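PDB 5KBP: glycosyl hydrolase, family 38 from Enterococcus faecalis, which probably hydrolyses alpha-mannosidic linkages in carbohydrates. Local coordinates for residues R303-Q316 and D362-N376. Numbering follows the deposited sequence.
With SO4 (sulfate ion), chain F.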
loop_
_atom_site.group_PDB
_atom_site.type_symbol
_atom_site.label_atom_id
_atom_site.label_comp_id
_atom_site.label_asym_id
_atom_site.label_seq_id
_atom_site.Cartn_x
_atom_site.Cartn_y
_atom_site.Cartn_z
ATOM N N ARG A 303 -12.609 13.183 -0.667
ATOM C CA ARG A 303 -12.020 11.994 -1.284
ATOM C C ARG A 303 -13.050 10.865 -1.387
ATOM O O ARG A 303 -12.988 9.853 -0.690
ATOM C CB ARG A 303 -10.782 11.537 -0.507
ATOM C CG ARG A 303 -9.686 12.585 -0.389
ATOM C CD ARG A 303 -8.522 12.055 0.433
ATOM N NE ARG A 303 -7.461 13.041 0.617
ATOM C CZ ARG A 303 -6.342 13.083 -0.099
ATOM N NH1 ARG A 303 -6.127 12.192 -1.059
ATOM N NH2 ARG A 303 -5.431 14.015 0.149
ATOM N N VAL A 304 -14.006 11.076 -2.295
ATOM C CA VAL A 304 -15.154 10.178 -2.403
ATOM C C VAL A 304 -14.722 8.764 -2.777
ATOM O O VAL A 304 -15.412 7.789 -2.452
ATOM C CB VAL A 304 -16.175 10.749 -3.410
ATOM C CG1 VAL A 304 -15.563 10.842 -4.801
ATOM C CG2 VAL A 304 -17.451 9.916 -3.422
ATOM N N TYR A 305 -13.576 8.622 -3.450
ATOM C CA TYR A 305 -13.110 7.294 -3.835
ATOM C C TYR A 305 -12.819 6.426 -2.618
ATOM O O TYR A 305 -12.965 5.200 -2.683
ATOM C CB TYR A 305 -11.872 7.404 -4.727
ATOM C CG TYR A 305 -10.695 8.110 -4.090
ATOM C CD1 TYR A 305 -10.542 9.486 -4.202
ATOM C CD2 TYR A 305 -9.727 7.399 -3.390
ATOM C CE1 TYR A 305 -9.464 10.135 -3.628
ATOM C CE2 TYR A 305 -8.647 8.040 -2.812
ATOM C CZ TYR A 305 -8.520 9.407 -2.935
ATOM O OH TYR A 305 -7.446 10.050 -2.362
ATOM N N LEU A 306 -12.406 7.037 -1.506
ATOM C CA LEU A 306 -12.250 6.287 -0.264
ATOM C C LEU A 306 -13.589 5.739 0.211
ATOM O O LEU A 306 -13.693 4.573 0.609
ATOM C CB LEU A 306 -11.626 7.177 0.813
ATOM C CG LEU A 306 -10.205 7.694 0.598
ATOM C CD1 LEU A 306 -9.838 8.679 1.693
ATOM C CD2 LEU A 306 -9.212 6.547 0.559
ATOM N N LYS A 307 -14.630 6.576 0.180
ATOM C CA LYS A 307 -15.949 6.141 0.625
ATOM C C LYS A 307 -16.524 5.082 -0.307
ATOM O O LYS A 307 -17.218 4.163 0.142
ATOM C CB LYS A 307 -16.898 7.338 0.721
ATOM C CG LYS A 307 -16.778 8.153 2.004
ATOM C CD LYS A 307 -15.530 9.015 2.029
ATOM C CE LYS A 307 -15.552 9.956 3.220
ATOM N NZ LYS A 307 -14.311 10.773 3.297
ATOM N N GLN A 308 -16.251 5.197 -1.609
ATOM C CA GLN A 308 -16.733 4.196 -2.555
ATOM C C GLN A 308 -16.062 2.850 -2.318
ATOM O O GLN A 308 -16.726 1.807 -2.311
ATOM C CB GLN A 308 -16.499 4.674 -3.988
ATOM C CG GLN A 308 -17.372 5.848 -4.395
ATOM C CD GLN A 308 -17.123 6.300 -5.820
ATOM O OE1 GLN A 308 -15.986 6.305 -6.293
ATOM N NE2 GLN A 308 -18.188 6.677 -6.514
ATOM N N TRP A 309 -14.742 2.853 -2.121
ATOM C CA TRP A 309 -14.037 1.608 -1.838
ATOM C C TRP A 309 -14.475 1.015 -0.506
ATOM O O TRP A 309 -14.605 -0.207 -0.376
ATOM C CB TRP A 309 -12.527 1.845 -1.850
ATOM C CG TRP A 309 -11.905 1.617 -3.188
ATOM C CD1 TRP A 309 -11.742 2.536 -4.182
ATOM C CD2 TRP A 309 -11.368 0.387 -3.684
ATOM N NE1 TRP A 309 -11.134 1.953 -5.268
ATOM C CE2 TRP A 309 -10.894 0.634 -4.987
ATOM C CE3 TRP A 309 -11.240 -0.899 -3.152
ATOM C CZ2 TRP A 309 -10.304 -0.359 -5.765
ATOM C CZ3 TRP A 309 -10.656 -1.883 -3.926
ATOM C CH2 TRP A 309 -10.194 -1.608 -5.218
ATOM N N ASN A 310 -14.707 1.865 0.496
ATOM C CA ASN A 310 -15.143 1.366 1.795
ATOM C C ASN A 310 -16.500 0.680 1.687
ATOM O O ASN A 310 -16.706 -0.405 2.243
ATOM C CB ASN A 310 -15.195 2.507 2.809
ATOM C CG ASN A 310 -15.352 2.012 4.231
ATOM O OD1 ASN A 310 -14.909 0.913 4.569
ATOM N ND2 ASN A 310 -15.988 2.818 5.071
ATOM N N THR A 311 -17.438 1.301 0.968
ATOM C CA THR A 311 -18.731 0.667 0.729
ATOM C C THR A 311 -18.564 -0.664 0.007
ATOM O O THR A 311 -19.217 -1.654 0.354
ATOM C CB THR A 311 -19.637 1.604 -0.076
ATOM O OG1 THR A 311 -19.949 2.763 0.705
ATOM C CG2 THR A 311 -20.931 0.901 -0.465
ATOM N N LYS A 312 -17.675 -0.712 -0.989
ATOM C CA LYS A 312 -17.501 -1.930 -1.774
ATOM C C LYS A 312 -16.921 -3.058 -0.930
ATOM O O LYS A 312 -17.417 -4.191 -0.961
ATOM C CB LYS A 312 -16.611 -1.646 -2.985
ATOM C CG LYS A 312 -16.253 -2.885 -3.789
ATOM C CD LYS A 312 -15.553 -2.526 -5.090
ATOM C CE LYS A 312 -14.264 -1.763 -4.835
ATOM N NZ LYS A 312 -13.562 -1.426 -6.105
ATOM N N VAL A 313 -15.864 -2.768 -0.166
ATOM C CA VAL A 313 -15.214 -3.806 0.631
ATOM C C VAL A 313 -16.133 -4.281 1.751
ATOM O O VAL A 313 -16.157 -5.471 2.090
ATOM C CB VAL A 313 -13.870 -3.289 1.176
ATOM C CG1 VAL A 313 -13.209 -4.335 2.066
ATOM C CG2 VAL A 313 -12.946 -2.906 0.031
ATOM N N GLN A 314 -16.909 -3.366 2.337
ATOM C CA GLN A 314 -17.809 -3.744 3.422
ATOM C C GLN A 314 -18.908 -4.678 2.928
ATOM O O GLN A 314 -19.205 -5.693 3.568
ATOM C CB GLN A 314 -18.406 -2.493 4.066
ATOM C CG GLN A 314 -17.439 -1.744 4.972
ATOM C CD GLN A 314 -17.971 -0.390 5.395
ATOM O OE1 GLN A 314 -17.668 0.095 6.484
ATOM N NE2 GLN A 314 -18.764 0.229 4.529
ATOM N N ARG A 315 -19.523 -4.352 1.789
ATOM C CA ARG A 315 -20.515 -5.251 1.205
ATOM C C ARG A 315 -19.892 -6.588 0.824
ATOM O O ARG A 315 -20.534 -7.637 0.950
ATOM C CB ARG A 315 -21.162 -4.600 -0.015
ATOM C CG ARG A 315 -21.881 -3.296 0.286
ATOM C CD ARG A 315 -23.079 -3.522 1.186
ATOM N NE ARG A 315 -23.304 -2.395 2.086
ATOM C CZ ARG A 315 -22.800 -2.308 3.312
ATOM N NH1 ARG A 315 -23.054 -1.244 4.063
ATOM N NH2 ARG A 315 -22.041 -3.286 3.791
ATOM N N GLN A 316 -18.639 -6.567 0.364
ATOM C CA GLN A 316 -17.962 -7.800 -0.023
ATOM C C GLN A 316 -17.784 -8.741 1.162
ATOM O O GLN A 316 -17.845 -9.965 0.998
ATOM C CB GLN A 316 -16.607 -7.473 -0.653
ATOM C CG GLN A 316 -15.795 -8.686 -1.073
ATOM C CD GLN A 316 -16.422 -9.430 -2.231
ATOM O OE1 GLN A 316 -16.949 -8.822 -3.161
ATOM N NE2 GLN A 316 -16.376 -10.756 -2.178
ATOM N N ASP A 362 -1.543 13.224 1.463
ATOM C CA ASP A 362 -1.709 12.328 0.318
ATOM C C ASP A 362 -1.101 10.956 0.575
ATOM O O ASP A 362 -1.661 9.936 0.157
ATOM C CB ASP A 362 -1.089 12.949 -0.932
ATOM C CG ASP A 362 -1.805 14.205 -1.376
ATOM O OD1 ASP A 362 -2.876 14.515 -0.814
ATOM O OD2 ASP A 362 -1.301 14.875 -2.299
ATOM N N GLU A 363 0.051 10.908 1.250
ATOM C CA GLU A 363 0.720 9.630 1.471
ATOM C C GLU A 363 -0.139 8.685 2.297
ATOM O O GLU A 363 -0.106 7.467 2.083
ATOM C CB GLU A 363 2.070 9.847 2.156
ATOM C CG GLU A 363 3.072 10.658 1.347
ATOM C CD GLU A 363 2.827 12.152 1.434
ATOM O OE1 GLU A 363 2.968 12.841 0.403
ATOM O OE2 GLU A 363 2.487 12.635 2.535
ATOM N N VAL A 364 -0.916 9.226 3.237
ATOM C CA VAL A 364 -1.765 8.389 4.080
ATOM C C VAL A 364 -2.836 7.703 3.242
ATOM O O VAL A 364 -3.076 6.496 3.372
ATOM C CB VAL A 364 -2.390 9.228 5.211
ATOM C CG1 VAL A 364 -3.509 8.454 5.886
ATOM C CG2 VAL A 364 -1.329 9.640 6.223
ATOM N N HIS A 365 -3.485 8.460 2.357
ATOM C CA HIS A 365 -4.643 7.934 1.644
ATOM C C HIS A 365 -4.253 7.018 0.492
ATOM O O HIS A 365 -5.028 6.125 0.133
ATOM C CB HIS A 365 -5.515 9.088 1.151
ATOM C CG HIS A 365 -6.129 9.883 2.260
ATOM N ND1 HIS A 365 -5.978 11.248 2.372
ATOM C CD2 HIS A 365 -6.885 9.501 3.317
ATOM C CE1 HIS A 365 -6.624 11.675 3.442
ATOM N NE2 HIS A 365 -7.179 10.634 4.037
ATOM N N ARG A 366 -3.072 7.213 -0.100
ATOM C CA ARG A 366 -2.565 6.213 -1.034
ATOM C C ARG A 366 -2.287 4.899 -0.322
ATOM O O ARG A 366 -2.447 3.826 -0.913
ATOM C CB ARG A 366 -1.303 6.719 -1.734
ATOM C CG ARG A 366 -1.534 7.912 -2.646
ATOM C CD ARG A 366 -0.416 8.055 -3.666
ATOM N NE ARG A 366 0.891 8.177 -3.030
ATOM C CZ ARG A 366 1.429 9.329 -2.646
ATOM N NH1 ARG A 366 0.770 10.464 -2.833
ATOM N NH2 ARG A 366 2.626 9.349 -2.075
ATOM N N GLY A 367 -1.881 4.963 0.948
ATOM C CA GLY A 367 -1.707 3.749 1.726
ATOM C C GLY A 367 -3.019 3.095 2.103
ATOM O O GLY A 367 -3.077 1.876 2.287
ATOM N N MET A 368 -4.086 3.888 2.234
ATOM C CA MET A 368 -5.406 3.320 2.485
ATOM C C MET A 368 -5.903 2.526 1.286
ATOM O O MET A 368 -6.590 1.512 1.457
ATOM C CB MET A 368 -6.408 4.426 2.828
ATOM C CG MET A 368 -6.137 5.145 4.134
ATOM S SD MET A 368 -7.382 6.407 4.460
ATOM C CE MET A 368 -8.876 5.417 4.433
ATOM N N MET A 369 -5.582 2.977 0.071
ATOM C CA MET A 369 -5.984 2.242 -1.123
ATOM C C MET A 369 -5.365 0.851 -1.148
ATOM O O MET A 369 -6.010 -0.115 -1.574
ATOM C CB MET A 369 -5.596 3.023 -2.377
ATOM C CG MET A 369 -6.463 4.241 -2.667
ATOM S SD MET A 369 -8.081 3.826 -3.350
ATOM C CE MET A 369 -9.107 3.923 -1.896
ATOM N N THR A 370 -4.116 0.727 -0.693
ATOM C CA THR A 370 -3.486 -0.586 -0.613
ATOM C C THR A 370 -4.224 -1.486 0.370
ATOM O O THR A 370 -4.454 -2.669 0.089
ATOM C CB THR A 370 -2.015 -0.443 -0.214
ATOM O OG1 THR A 370 -1.296 0.232 -1.253
ATOM C CG2 THR A 370 -1.386 -1.811 0.025
ATOM N N ARG A 371 -4.612 -0.940 1.525
ATOM C CA ARG A 371 -5.392 -1.713 2.485
ATOM C C ARG A 371 -6.739 -2.117 1.900
ATOM O O ARG A 371 -7.198 -3.248 2.102
ATOM C CB ARG A 371 -5.592 -0.913 3.771
ATOM C CG ARG A 371 -4.308 -0.448 4.443
ATOM C CD ARG A 371 -4.589 -0.016 5.873
ATOM N NE ARG A 371 -3.429 0.590 6.519
ATOM C CZ ARG A 371 -3.260 1.899 6.675
ATOM N NH1 ARG A 371 -2.175 2.363 7.279
ATOM N NH2 ARG A 371 -4.178 2.745 6.228
ATOM N N PHE A 372 -7.388 -1.202 1.177
ATOM C CA PHE A 372 -8.661 -1.521 0.538
ATOM C C PHE A 372 -8.498 -2.642 -0.482
ATOM O O PHE A 372 -9.299 -3.583 -0.520
ATOM C CB PHE A 372 -9.242 -0.271 -0.123
ATOM C CG PHE A 372 -10.045 0.592 0.808
ATOM C CD1 PHE A 372 -10.997 0.032 1.642
ATOM C CD2 PHE A 372 -9.848 1.963 0.852
ATOM C CE1 PHE A 372 -11.737 0.823 2.499
ATOM C CE2 PHE A 372 -10.586 2.758 1.705
ATOM C CZ PHE A 372 -11.532 2.187 2.530
ATOM N N GLU A 373 -7.462 -2.555 -1.320
ATOM C CA GLU A 373 -7.214 -3.599 -2.310
ATOM C C GLU A 373 -6.980 -4.948 -1.641
ATOM O O GLU A 373 -7.523 -5.969 -2.079
ATOM C CB GLU A 373 -6.014 -3.225 -3.180
ATOM C CG GLU A 373 -6.214 -1.994 -4.052
ATOM C CD GLU A 373 -6.773 -2.330 -5.419
ATOM O OE1 GLU A 373 -7.036 -1.391 -6.200
ATOM O OE2 GLU A 373 -6.943 -3.531 -5.712
ATOM N N ASN A 374 -6.184 -4.967 -0.569
ATOM C CA ASN A 374 -5.844 -6.226 0.086
ATOM C C ASN A 374 -7.056 -6.835 0.781
ATOM O O ASN A 374 -7.319 -8.036 0.655
ATOM C CB ASN A 374 -4.701 -6.007 1.077
ATOM C CG ASN A 374 -3.376 -5.744 0.387
ATOM O OD1 ASN A 374 -3.170 -6.150 -0.757
ATOM N ND2 ASN A 374 -2.470 -5.067 1.082
ATOM N N ALA A 375 -7.805 -6.021 1.528
ATOM C CA ALA A 375 -9.010 -6.521 2.179
ATOM C C ALA A 375 -10.030 -6.997 1.153
ATOM O O ALA A 375 -10.681 -8.031 1.347
ATOM C CB ALA A 375 -9.615 -5.438 3.072
ATOM N N ASN A 376 -10.170 -6.263 0.046
ATOM C CA ASN A 376 -11.141 -6.639 -0.978
ATOM C C ASN A 376 -10.766 -7.960 -1.639
ATOM O O ASN A 376 -11.638 -8.787 -1.928
ATOM C CB ASN A 376 -11.258 -5.526 -2.021
ATOM C CG ASN A 376 -12.362 -5.782 -3.029
ATOM O OD1 ASN A 376 -13.530 -5.914 -2.665
ATOM N ND2 ASN A 376 -11.999 -5.834 -4.305
HETATM S S SO4 F . -13.816 -5.337 -7.645
HETATM O O1 SO4 F . -12.610 -6.129 -7.426
HETATM O O2 SO4 F . -14.571 -5.896 -8.762
HETATM O O3 SO4 F . -14.642 -5.367 -6.442
HETATM O O4 SO4 F . -13.446 -3.958 -7.947
#
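F372 and W309 interlock where helices 304-332 and 362-393 pack side by side, and they show how a helix pair can be dense on one flank and loose on the other. W309 CB rides over one face of the phenyl ring, 4.0 Å from its centroid, while the backbone of N310 comes against the same ring, CA lying 3.5 Å from F372 CE1. The ring planes of F372 and W309 are inclined at 31°. M369, its chain bent at both chi2 (-76°) and chi3, brings SD over the five-membered ring of W309, a Met-aromatic contact of 4.2 Å to the centroid; its CE meets L306 CD2 and the edge of the Y305 ring. This is knobs-into-holes packing in the helical middle domain of the family 38 fold, the segments 304-316 and 362-376 running nearly parallel, at 21°: L306 sits among H365, M368, M369 and F372, F372 among L306, W309, N310 and V313, and buried N376 among W309, K312, V313 and Q316, its CB against V313 CG2.

At the N-terminal end the contact turns polar but stays buried. The extended chain of R303 passes over the H365 ring, with CD 3.6 Å from its centroid, and sends NH2 to D362 OD1 in a 2.8 Å salt bridge that lies in the guanidinium plane. NH1 reaches Y305 OH in that plane too, and E571 pairs with NE, so three partners fix the guanidinium's rotation.

The solvent side, along the K312 chain, is much looser. K312 NZ donates a hydrogen bond to O4 of a sulfate, probably from the crystallisation liquor, 3.1 Å away, and the amide tip of N376 adds weak bonds to the same ion. Nearby, the E373 carboxylate approaches the six-membered end of the W309 indole, OE1 3.3 Å from W309 CH2.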